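Local coordinates for protein glutathione reductase (Bartonella henselae, PDB 3O0H) that probably reduces glutathione disulfide to glutathione with NADPH, passing the electrons through a bound FAD and a redox-active disulfide, at residues A136-V139 with T143-L146; H130-R135 with E151-E156. One frame throughout, in Å; residues are numbered along the deposited sequence.

Contact 1: A136-V139 with T143-L146. With FAD (flavin-adenine dinucleotide), chain H.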
ATOM      1  N   ALA B 136     -29.291  12.043  25.981  1.00 13.92           N
ATOM      2  CA  ALA B 136     -29.284  13.249  26.819  1.00 14.23           C
ATOM      3  C   ALA B 136     -29.696  14.424  25.932  1.00 13.92           C
ATOM      4  O   ALA B 136     -29.249  14.539  24.793  1.00 11.49           O
ATOM      5  CB  ALA B 136     -27.899  13.519  27.371  1.00 12.82           C
ATOM      6  N   VAL B 137     -30.494  15.316  26.509  1.00 15.25           N
ATOM      7  CA  VAL B 137     -30.921  16.564  25.898  1.00 15.55           C
ATOM      8  C   VAL B 137     -30.679  17.709  26.873  1.00 15.52           C
ATOM      9  O   VAL B 137     -30.664  17.514  28.090  1.00 14.51           O
ATOM     10  CB  VAL B 137     -32.403  16.525  25.473  1.00 17.24           C
ATOM     11  CG1 VAL B 137     -32.692  15.283  24.644  1.00 16.51           C
ATOM     12  CG2 VAL B 137     -33.366  16.577  26.668  1.00 19.35           C
ATOM     13  N   PHE B 138     -30.508  18.916  26.349  1.00 14.15           N
ATOM     14  CA  PHE B 138     -30.346  20.097  27.219  1.00 13.72           C
ATOM     15  C   PHE B 138     -31.668  20.489  27.846  1.00 14.44           C
ATOM     16  O   PHE B 138     -32.715  20.489  27.188  1.00 13.54           O
ATOM     17  CB  PHE B 138     -29.815  21.316  26.452  1.00 13.60           C
ATOM     18  CG  PHE B 138     -28.378  21.193  25.986  1.00 14.43           C
ATOM     19  CD1 PHE B 138     -28.074  20.606  24.780  1.00 16.13           C
ATOM     20  CD2 PHE B 138     -27.346  21.726  26.738  1.00 13.75           C
ATOM     21  CE1 PHE B 138     -26.748  20.516  24.346  1.00 15.60           C
ATOM     22  CE2 PHE B 138     -26.040  21.664  26.318  1.00 13.46           C
ATOM     23  CZ  PHE B 138     -25.738  21.066  25.121  1.00 13.51           C
ATOM     24  N   VAL B 139     -31.594  20.849  29.126  1.00 14.34           N
ATOM     25  CA  VAL B 139     -32.670  21.499  29.848  1.00 16.29           C
ATOM     26  C   VAL B 139     -32.411  23.024  29.914  1.00 16.62           C
ATOM     27  O   VAL B 139     -33.322  23.816  29.810  1.00 18.45           O
ATOM     28  CB  VAL B 139     -32.718  20.974  31.307  1.00 17.04           C
ATOM     29  CG1 VAL B 139     -33.640  21.842  32.168  1.00 18.19           C
ATOM     30  CG2 VAL B 139     -33.161  19.536  31.314  1.00 17.62           C
ATOM     31  N   THR B 143     -27.388  22.036  32.223  1.00 15.40           N
ATOM     32  CA  THR B 143     -28.133  20.892  32.718  1.00 15.29           C
ATOM     33  C   THR B 143     -28.652  20.035  31.580  1.00 15.88           C
ATOM     34  O   THR B 143     -29.261  20.547  30.634  1.00 13.70           O
ATOM     35  CB  THR B 143     -29.338  21.344  33.580  1.00 15.82           C
ATOM     36  OG1 THR B 143     -28.916  22.368  34.495  1.00 17.14           O
ATOM     37  CG2 THR B 143     -29.937  20.161  34.348  1.00 15.26           C
ATOM     38  N   LEU B 144     -28.416  18.726  31.695  1.00 15.50           N
ATOM     39  CA  LEU B 144     -28.924  17.772  30.750  1.00 15.46           C
ATOM     40  C   LEU B 144     -29.962  16.904  31.418  1.00 16.91           C
ATOM     41  O   LEU B 144     -29.888  16.679  32.640  1.00 17.28           O
ATOM     42  CB  LEU B 144     -27.817  16.874  30.254  1.00 15.53           C
ATOM     43  CG  LEU B 144     -26.635  17.507  29.533  1.00 18.19           C
ATOM     44  CD1 LEU B 144     -27.110  18.554  28.504  1.00 16.93           C
ATOM     45  CD2 LEU B 144     -25.548  18.067  30.540  1.00 15.33           C
ATOM     46  N   GLU B 145     -30.897  16.405  30.612  1.00 15.47           N
ATOM     47  CA  GLU B 145     -31.846  15.423  31.053  1.00 17.24           C
ATOM     48  C   GLU B 145     -31.654  14.119  30.302  1.00 16.47           C
ATOM     49  O   GLU B 145     -31.445  14.114  29.085  1.00 14.11           O
ATOM     50  CB  GLU B 145     -33.265  15.949  30.889  1.00 17.89           C
ATOM     51  CG  GLU B 145     -34.325  14.998  31.453  1.00 21.46           C
ATOM     52  CD  GLU B 145     -35.749  15.580  31.449  1.00 25.12           C
ATOM     53  OE1 GLU B 145     -36.649  14.889  30.999  1.00 30.23           O
ATOM     54  OE2 GLU B 145     -35.984  16.692  31.946  1.00 28.23           O
ATOM     55  N   LEU B 146     -31.652  13.015  31.051  1.00 17.43           N
ATOM     56  CA  LEU B 146     -31.516  11.689  30.469  1.00 18.14           C
ATOM     57  C   LEU B 146     -32.915  11.229  30.104  1.00 20.08           C
ATOM     58  O   LEU B 146     -33.789  11.107  30.969  1.00 21.23           O
ATOM     59  CB  LEU B 146     -30.826  10.701  31.443  1.00 17.99           C
ATOM     60  CG  LEU B 146     -29.426  11.103  31.907  1.00 18.58           C
ATOM     61  CD1 LEU B 146     -28.873  10.072  32.890  1.00 21.04           C
ATOM     62  CD2 LEU B 146     -28.483  11.276  30.754  1.00 14.87           C
TER
HETATM   63  PA  FAD H 500     -20.617   9.494  15.665  1.00 12.80           P
HETATM   64  O1A FAD H 500     -21.721   9.305  14.670  1.00 12.38           O
HETATM   65  O2A FAD H 500     -19.498   8.496  15.545  1.00 12.81           O
HETATM   66  O5B FAD H 500     -21.144   9.489  17.174  1.00 11.58           O
HETATM   67  C5B FAD H 500     -22.299  10.173  17.612  1.00 12.86           C
HETATM   68  C4B FAD H 500     -22.859   9.336  18.744  1.00 11.36           C
HETATM   69  O4B FAD H 500     -23.806  10.072  19.504  1.00 13.53           O
HETATM   70  C3B FAD H 500     -23.569   8.068  18.285  1.00 11.40           C
HETATM   71  O3B FAD H 500     -23.047   6.931  18.980  1.00 14.23           O
HETATM   72  C2B FAD H 500     -25.025   8.295  18.646  1.00 13.87           C
HETATM   73  O2B FAD H 500     -25.646   7.093  19.034  1.00 13.57           O
HETATM   74  C1B FAD H 500     -24.955   9.221  19.812  1.00 12.14           C
HETATM   75  N9A FAD H 500     -25.984  10.248  20.041  1.00 11.65           N
HETATM   76  C8A FAD H 500     -26.481  11.152  19.149  1.00  9.30           C
HETATM   77  N7A FAD H 500     -27.288  11.996  19.809  1.00  9.28           N
HETATM   78  C5A FAD H 500     -27.291  11.621  21.123  1.00  9.21           C
HETATM   79  C6A FAD H 500     -27.860  12.157  22.248  1.00 11.56           C
HETATM   80  N6A FAD H 500     -28.663  13.232  22.215  1.00 11.03           N
HETATM   81  N1A FAD H 500     -27.638  11.552  23.461  1.00 11.19           N
HETATM   82  C2A FAD H 500     -26.815  10.453  23.531  1.00 13.23           C
HETATM   83  N3A FAD H 500     -26.221   9.940  22.426  1.00 12.87           N
HETATM   84  C4A FAD H 500     -26.438  10.564  21.260  1.00 11.87           C
HETATM   85  N1  FAD H 500     -15.631   7.864   7.887  1.00 13.72           N
HETATM   86  C2  FAD H 500     -14.318   7.608   7.549  1.00 11.18           C
HETATM   87  O2  FAD H 500     -13.368   8.342   7.925  1.00 12.68           O
HETATM   88  N3  FAD H 500     -14.034   6.536   6.799  1.00 12.28           N
HETATM   89  C4  FAD H 500     -15.002   5.642   6.373  1.00 14.17           C
HETATM   90  O4  FAD H 500     -14.623   4.660   5.721  1.00 13.93           O
HETATM   91  C4X FAD H 500     -16.333   5.892   6.709  1.00 11.92           C
HETATM   92  N5  FAD H 500     -17.337   5.041   6.335  1.00 14.92           N
HETATM   93  C5X FAD H 500     -18.641   5.325   6.741  1.00 11.58           C
HETATM   94  C6  FAD H 500     -19.644   4.461   6.336  1.00 11.57           C
HETATM   95  C7  FAD H 500     -20.960   4.682   6.719  1.00 12.69           C
HETATM   96  C7M FAD H 500     -22.021   3.696   6.262  1.00 14.26           C
HETATM   97  C8  FAD H 500     -21.270   5.769   7.513  1.00 10.10           C
HETATM   98  C8M FAD H 500     -22.703   6.056   7.910  1.00 10.35           C
HETATM   99  C9  FAD H 500     -20.272   6.656   7.899  1.00  9.20           C
HETATM  100  C9A FAD H 500     -18.948   6.435   7.505  1.00  8.53           C
HETATM  101  N10 FAD H 500     -17.917   7.282   7.873  1.00 12.23           N
HETATM  102  C10 FAD H 500     -16.627   7.002   7.499  1.00 12.02           C
HETATM  103  C1' FAD H 500     -18.148   8.500   8.678  1.00 10.35           C
HETATM  104  C2' FAD H 500     -17.877   8.324  10.151  1.00 12.33           C
HETATM  105  O2' FAD H 500     -18.745   7.327  10.654  1.00 12.21           O
HETATM  106  C3' FAD H 500     -18.147   9.639  10.834  1.00 10.98           C
HETATM  107  O3' FAD H 500     -17.517  10.738  10.202  1.00 12.45           O
HETATM  108  C4' FAD H 500     -17.804   9.546  12.305  1.00 13.31           C
HETATM  109  O4' FAD H 500     -18.536   8.457  12.874  1.00 14.55           O
HETATM  110  C5' FAD H 500     -18.186  10.828  13.034  1.00 11.45           C
HETATM  111  O5' FAD H 500     -17.794  10.756  14.423  1.00 11.35           O
HETATM  112  P   FAD H 500     -18.682  11.612  15.451  1.00 10.72           P
HETATM  113  O1P FAD H 500     -18.046  11.570  16.823  1.00 14.03           O
HETATM  114  O2P FAD H 500     -18.878  13.010  14.907  1.00 10.01           O
HETATM  115  O3P FAD H 500     -20.150  11.015  15.465  1.00 10.76           O
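V137 and E145 form the hydrogen-bonded pair of an antiparallel beta hairpin: V137 N gives its hydrogen to E145 O at 3.0 Å, within the carbonyl plane, and E145 N returns one to V137 O at 2.8 Å. A136 with L146 and F138 with L144 are the non-hydrogen-bonded pairs on either side, and near the turn V139 N adds a nearly straight bond to T143 O (2.8 Å, N-H...O 171°).

The side chains of F138 and L144 run side by side in the same direction. L144 CD1 sits over one face of the phenyl ring, 3.9 Å from its centroid and displaced toward the rim, a CH-pi contact. Both residues are buried, packing on I32 of strand 27-32 and I158 of strand 158-160, and A136 joins L144 against F30. Beside them, A136 CB meets L146 CD2 at 4.1 Å.

On the opposite face of the sheet from A136 and L146 lie V137 and E145. Here V139 CG2 packs on E145 CB at 3.6 Å; the glutamate's CG is trans to its own N (chi1 -175°), and the chain, extended beyond, takes the carboxylate to R152 of the next strand, with which OE2 forms a salt bridge.

The outer edge of strand 136-138 reads the cofactor. A136 N donates to FAD N1A at 3.1 Å, and FAD N6A donates to A136 O at 2.9 Å, so one residue's peptide groups match the acceptor and donor of the adenine. The recognition is by backbone atoms, and the methyl of A136 takes no part in these two bonds; the ladder to 143-146, with F138 and L144 buried beneath it, is consistent with that edge being held in register with the adenine.

Contact 2: H130-R135 with E151-E156. With FAD (flavin-adenine dinucleotide), chain H.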
ATOM      1  N   HIS B 130     -18.096   8.279  33.752  1.00 17.99           N
ATOM      2  CA  HIS B 130     -19.365   7.609  33.996  1.00 18.92           C
ATOM      3  C   HIS B 130     -20.212   7.566  32.719  1.00 18.19           C
ATOM      4  O   HIS B 130     -20.459   8.610  32.134  1.00 17.56           O
ATOM      5  CB  HIS B 130     -20.184   8.240  35.102  1.00 19.84           C
ATOM      6  CG  HIS B 130     -21.379   7.402  35.462  1.00 22.67           C
ATOM      7  ND1 HIS B 130     -21.288   6.295  36.276  1.00 26.18           N
ATOM      8  CD2 HIS B 130     -22.671   7.457  35.051  1.00 24.56           C
ATOM      9  CE1 HIS B 130     -22.476   5.719  36.378  1.00 30.05           C
ATOM     10  NE2 HIS B 130     -23.333   6.403  35.633  1.00 27.25           N
ATOM     11  N   ILE B 131     -20.617   6.353  32.310  1.00 18.62           N
ATOM     12  CA  ILE B 131     -21.380   6.117  31.078  1.00 18.28           C
ATOM     13  C   ILE B 131     -22.865   6.081  31.420  1.00 18.79           C
ATOM     14  O   ILE B 131     -23.306   5.211  32.177  1.00 19.50           O
ATOM     15  CB  ILE B 131     -21.002   4.783  30.387  1.00 18.50           C
ATOM     16  CG1 ILE B 131     -19.547   4.808  29.889  1.00 18.77           C
ATOM     17  CG2 ILE B 131     -21.899   4.504  29.174  1.00 19.22           C
ATOM     18  CD1 ILE B 131     -19.034   3.453  29.446  1.00 18.88           C
ATOM     19  N   TYR B 132     -23.621   7.046  30.883  1.00 17.35           N
ATOM     20  CA  TYR B 132     -25.072   7.037  30.987  1.00 17.45           C
ATOM     21  C   TYR B 132     -25.650   6.443  29.706  1.00 18.00           C
ATOM     22  O   TYR B 132     -25.510   7.038  28.608  1.00 15.25           O
ATOM     23  CB  TYR B 132     -25.592   8.472  31.184  1.00 16.86           C
ATOM     24  CG  TYR B 132     -25.279   9.049  32.548  1.00 17.39           C
ATOM     25  CD1 TYR B 132     -25.914   8.571  33.695  1.00 18.26           C
ATOM     26  CD2 TYR B 132     -24.373  10.087  32.696  1.00 17.04           C
ATOM     27  CE1 TYR B 132     -25.644   9.118  34.951  1.00 18.43           C
ATOM     28  CE2 TYR B 132     -24.095  10.658  33.963  1.00 18.14           C
ATOM     29  CZ  TYR B 132     -24.721  10.155  35.092  1.00 17.56           C
ATOM     30  OH  TYR B 132     -24.421  10.696  36.344  1.00 16.31           O
ATOM     31  N   GLU B 133     -26.327   5.304  29.826  1.00 18.95           N
ATOM     32  CA  GLU B 133     -26.866   4.621  28.645  1.00 20.09           C
ATOM     33  C   GLU B 133     -28.278   5.173  28.346  1.00 20.31           C
ATOM     34  O   GLU B 133     -29.318   4.540  28.600  1.00 19.90           O
ATOM     35  CB  GLU B 133     -26.850   3.113  28.876  1.00 23.20           C
ATOM     36  CG  GLU B 133     -25.398   2.569  29.051  1.00 26.09           C
ATOM     37  CD  GLU B 133     -25.367   1.054  29.141  1.00 32.16           C
ATOM     38  OE1 GLU B 133     -26.257   0.490  29.781  1.00 32.62           O
ATOM     39  OE2 GLU B 133     -24.489   0.429  28.522  1.00 36.65           O
ATOM     40  N   SER B 134     -28.284   6.393  27.827  1.00 18.15           N
ATOM     41  CA  SER B 134     -29.502   7.130  27.545  1.00 17.79           C
ATOM     42  C   SER B 134     -29.185   8.261  26.603  1.00 16.57           C
ATOM     43  O   SER B 134     -28.061   8.750  26.553  1.00 15.09           O
ATOM     44  CB  SER B 134     -30.059   7.711  28.842  1.00 19.51           C
ATOM     45  OG  SER B 134     -31.272   8.415  28.655  1.00 19.80           O
ATOM     46  N   ARG B 135     -30.180   8.660  25.837  1.00 16.41           N
ATOM     47  CA  ARG B 135     -30.115   9.922  25.144  1.00 15.73           C
ATOM     48  C   ARG B 135     -30.052  10.985  26.232  1.00 15.14           C
ATOM     49  O   ARG B 135     -30.681  10.837  27.285  1.00 14.86           O
ATOM     50  CB  ARG B 135     -31.382  10.096  24.296  1.00 17.05           C
ATOM     51  CG  ARG B 135     -31.535  11.466  23.586  1.00 16.06           C
ATOM     52  CD  ARG B 135     -32.738  11.441  22.644  1.00 18.26           C
ATOM     53  NE  ARG B 135     -32.843  12.670  21.859  1.00 21.64           N
ATOM     54  CZ  ARG B 135     -32.126  12.929  20.758  1.00 21.34           C
ATOM     55  NH1 ARG B 135     -31.215  12.060  20.304  1.00 19.51           N
ATOM     56  NH2 ARG B 135     -32.288  14.083  20.130  1.00 20.21           N
ATOM     57  N   GLU B 151     -33.758  11.764  34.771  1.00 23.97           N
ATOM     58  CA  GLU B 151     -32.708  12.309  35.670  1.00 24.22           C
ATOM     59  C   GLU B 151     -32.038  13.541  35.052  1.00 22.01           C
ATOM     60  O   GLU B 151     -31.692  13.541  33.869  1.00 19.75           O
ATOM     61  CB  GLU B 151     -31.611  11.260  35.962  1.00 25.21           C
ATOM     62  CG  GLU B 151     -30.561  11.720  37.022  1.00 28.76           C
ATOM     63  CD  GLU B 151     -29.509  10.644  37.385  1.00 33.49           C
ATOM     64  OE1 GLU B 151     -29.398   9.613  36.672  1.00 32.39           O
ATOM     65  OE2 GLU B 151     -28.773  10.854  38.382  1.00 35.30           O
ATOM     66  N   ARG B 152     -31.844  14.568  35.862  1.00 21.21           N
ATOM     67  CA  ARG B 152     -31.117  15.758  35.452  1.00 21.44           C
ATOM     68  C   ARG B 152     -29.695  15.724  36.011  1.00 20.42           C
ATOM     69  O   ARG B 152     -29.500  15.275  37.123  1.00 20.13           O
ATOM     70  CB  ARG B 152     -31.903  16.982  35.894  1.00 21.60           C
ATOM     71  CG  ARG B 152     -33.123  17.099  34.998  1.00 25.21           C
ATOM     72  CD  ARG B 152     -33.956  18.282  35.273  1.00 26.52           C
ATOM     73  NE  ARG B 152     -35.078  18.364  34.354  1.00 26.91           N
ATOM     74  CZ  ARG B 152     -35.822  19.451  34.228  1.00 27.60           C
ATOM     75  NH1 ARG B 152     -35.548  20.517  34.957  1.00 28.70           N
ATOM     76  NH2 ARG B 152     -36.836  19.490  33.373  1.00 31.51           N
ATOM     77  N   ILE B 153     -28.720  16.041  35.174  1.00 19.09           N
ATOM     78  CA  ILE B 153     -27.304  16.016  35.501  1.00 19.18           C
ATOM     79  C   ILE B 153     -26.767  17.381  35.130  1.00 18.52           C
ATOM     80  O   ILE B 153     -26.987  17.838  34.023  1.00 17.65           O
ATOM     81  CB  ILE B 153     -26.519  14.964  34.635  1.00 19.18           C
ATOM     82  CG1 ILE B 153     -27.101  13.539  34.780  1.00 22.27           C
ATOM     83  CG2 ILE B 153     -25.014  15.002  34.954  1.00 19.73           C
ATOM     84  CD1 ILE B 153     -26.976  13.001  36.122  1.00 23.32           C
ATOM     85  N   SER B 154     -26.004  18.013  36.019  1.00 17.19           N
ATOM     86  CA  SER B 154     -25.390  19.281  35.688  1.00 16.80           C
ATOM     87  C   SER B 154     -23.910  19.145  35.382  1.00 15.89           C
ATOM     88  O   SER B 154     -23.239  18.230  35.871  1.00 14.26           O
ATOM     89  CB  SER B 154     -25.568  20.293  36.812  1.00 18.41           C
ATOM     90  OG  SER B 154     -24.787  19.897  37.932  1.00 19.67           O
ATOM     91  N   ALA B 155     -23.396  20.104  34.628  1.00 15.13           N
ATOM     92  CA  ALA B 155     -21.999  20.077  34.213  1.00 15.79           C
ATOM     93  C   ALA B 155     -21.457  21.457  33.940  1.00 15.49           C
ATOM     94  O   ALA B 155     -22.158  22.338  33.423  1.00 15.22           O
ATOM     95  CB  ALA B 155     -21.809  19.172  32.961  1.00 15.93           C
ATOM     96  N   GLU B 156     -20.189  21.628  34.273  1.00 15.61           N
ATOM     97  CA  GLU B 156     -19.542  22.893  34.062  1.00 16.95           C
ATOM     98  C   GLU B 156     -19.321  23.158  32.605  1.00 15.59           C
ATOM     99  O   GLU B 156     -19.525  24.276  32.171  1.00 17.58           O
ATOM    100  CB  GLU B 156     -18.178  22.948  34.780  1.00 18.58           C
ATOM    101  CG  GLU B 156     -17.504  24.308  34.680  1.00 22.41           C
ATOM    102  CD  GLU B 156     -16.294  24.435  35.622  1.00 31.90           C
ATOM    103  OE1 GLU B 156     -15.857  23.419  36.247  1.00 33.50           O
ATOM    104  OE2 GLU B 156     -15.787  25.575  35.748  1.00 38.67           O
TER
HETATM  105  PA  FAD H 500     -20.617   9.494  15.665  1.00 12.80           P
HETATM  106  O1A FAD H 500     -21.721   9.305  14.670  1.00 12.38           O
HETATM  107  O2A FAD H 500     -19.498   8.496  15.545  1.00 12.81           O
HETATM  108  O5B FAD H 500     -21.144   9.489  17.174  1.00 11.58           O
HETATM  109  C5B FAD H 500     -22.299  10.173  17.612  1.00 12.86           C
HETATM  110  C4B FAD H 500     -22.859   9.336  18.744  1.00 11.36           C
HETATM  111  O4B FAD H 500     -23.806  10.072  19.504  1.00 13.53           O
HETATM  112  C3B FAD H 500     -23.569   8.068  18.285  1.00 11.40           C
HETATM  113  O3B FAD H 500     -23.047   6.931  18.980  1.00 14.23           O
HETATM  114  C2B FAD H 500     -25.025   8.295  18.646  1.00 13.87           C
HETATM  115  O2B FAD H 500     -25.646   7.093  19.034  1.00 13.57           O
HETATM  116  C1B FAD H 500     -24.955   9.221  19.812  1.00 12.14           C
HETATM  117  N9A FAD H 500     -25.984  10.248  20.041  1.00 11.65           N
HETATM  118  C8A FAD H 500     -26.481  11.152  19.149  1.00  9.30           C
HETATM  119  N7A FAD H 500     -27.288  11.996  19.809  1.00  9.28           N
HETATM  120  C5A FAD H 500     -27.291  11.621  21.123  1.00  9.21           C
HETATM  121  C6A FAD H 500     -27.860  12.157  22.248  1.00 11.56           C
HETATM  122  N6A FAD H 500     -28.663  13.232  22.215  1.00 11.03           N
HETATM  123  N1A FAD H 500     -27.638  11.552  23.461  1.00 11.19           N
HETATM  124  C2A FAD H 500     -26.815  10.453  23.531  1.00 13.23           C
HETATM  125  N3A FAD H 500     -26.221   9.940  22.426  1.00 12.87           N
HETATM  126  C4A FAD H 500     -26.438  10.564  21.260  1.00 11.87           C
HETATM  127  N1  FAD H 500     -15.631   7.864   7.887  1.00 13.72           N
HETATM  128  C2  FAD H 500     -14.318   7.608   7.549  1.00 11.18           C
HETATM  129  O2  FAD H 500     -13.368   8.342   7.925  1.00 12.68           O
HETATM  130  N3  FAD H 500     -14.034   6.536   6.799  1.00 12.28           N
HETATM  131  C4  FAD H 500     -15.002   5.642   6.373  1.00 14.17           C
HETATM  132  O4  FAD H 500     -14.623   4.660   5.721  1.00 13.93           O
HETATM  133  C4X FAD H 500     -16.333   5.892   6.709  1.00 11.92           C
HETATM  134  N5  FAD H 500     -17.337   5.041   6.335  1.00 14.92           N
HETATM  135  C5X FAD H 500     -18.641   5.325   6.741  1.00 11.58           C
HETATM  136  C6  FAD H 500     -19.644   4.461   6.336  1.00 11.57           C
HETATM  137  C7  FAD H 500     -20.960   4.682   6.719  1.00 12.69           C
HETATM  138  C7M FAD H 500     -22.021   3.696   6.262  1.00 14.26           C
HETATM  139  C8  FAD H 500     -21.270   5.769   7.513  1.00 10.10           C
HETATM  140  C8M FAD H 500     -22.703   6.056   7.910  1.00 10.35           C
HETATM  141  C9  FAD H 500     -20.272   6.656   7.899  1.00  9.20           C
HETATM  142  C9A FAD H 500     -18.948   6.435   7.505  1.00  8.53           C
HETATM  143  N10 FAD H 500     -17.917   7.282   7.873  1.00 12.23           N
HETATM  144  C10 FAD H 500     -16.627   7.002   7.499  1.00 12.02           C
HETATM  145  C1' FAD H 500     -18.148   8.500   8.678  1.00 10.35           C
HETATM  146  C2' FAD H 500     -17.877   8.324  10.151  1.00 12.33           C
HETATM  147  O2' FAD H 500     -18.745   7.327  10.654  1.00 12.21           O
HETATM  148  C3' FAD H 500     -18.147   9.639  10.834  1.00 10.98           C
HETATM  149  O3' FAD H 500     -17.517  10.738  10.202  1.00 12.45           O
HETATM  150  C4' FAD H 500     -17.804   9.546  12.305  1.00 13.31           C
HETATM  151  O4' FAD H 500     -18.536   8.457  12.874  1.00 14.55           O
HETATM  152  C5' FAD H 500     -18.186  10.828  13.034  1.00 11.45           C
HETATM  153  O5' FAD H 500     -17.794  10.756  14.423  1.00 11.35           O
HETATM  154  P   FAD H 500     -18.682  11.612  15.451  1.00 10.72           P
HETATM  155  O1P FAD H 500     -18.046  11.570  16.823  1.00 14.03           O
HETATM  156  O2P FAD H 500     -18.878  13.010  14.907  1.00 10.01           O
HETATM  157  O3P FAD H 500     -20.150  11.015  15.465  1.00 10.76           O
HETATM  158  O   HOH W   1     -26.058   9.799  38.149  1.00 20.80           O
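Y132 and I153 make the direct apolar contact between these segments, their side chains coming from opposite directions. I153 CD1 lies 3.8 Å from Y132 CZ and 3.4 Å from Y132 OH, meeting the phenol obliquely at its hydroxyl end. F27 of strand 27-32 touches both residues, and L146 also packs against the tyrosine. On one face of the phenol, H130 CD2 stands 3.3 Å above the plane, over the ring's centre.

The polar link runs through water. A water in the plane of the ring lies 2.6 Å from Y132 OH and donates to E151 OE2 at 2.9 Å. E151 reaches this position with an extended chain, CG opposite the backbone N (chi1 -174°), and its carboxylate plane stands 84° from the phenol ring.

Farther along, S134 OG donates to R135 O at 2.8 Å and is also bonded to V148 N. R135 itself meets the cofactor: its chain is extended to NE, and the turn there (chi4 80°) lays one guanidinium face over FAD N6A, 3.4 Å from NH1. A salt bridge from NH1 to E57 and a bond from NH2 to the G292 carbonyl probably hold it in that orientation.

No hydrogen bond joins the two segments directly. I153 touches only the hydroxyl end of the phenol, and there the water passes the polar contact on to E151.

In the fold
Contact 1 is the hairpin of a three-stranded antiparallel sheet, and contact 2 takes in that sheet's third strand: L144 O with I153 N and L146 N with E151 O are probable hydrogen bonds between them. Contact 2 also reaches strand 130-132, at the edge of the parallel FAD-binding sheet, and encloses contact 1 along the chain. The hairpin is a backbone ladder with four of its eight touching residues buried; 130-135 with 151-156 meets through a few side-chain atoms and a water, and of its three touching residues only I153 is buried. Both reach the adenine, 136-139 through backbone atoms and 130-135 through a side chain.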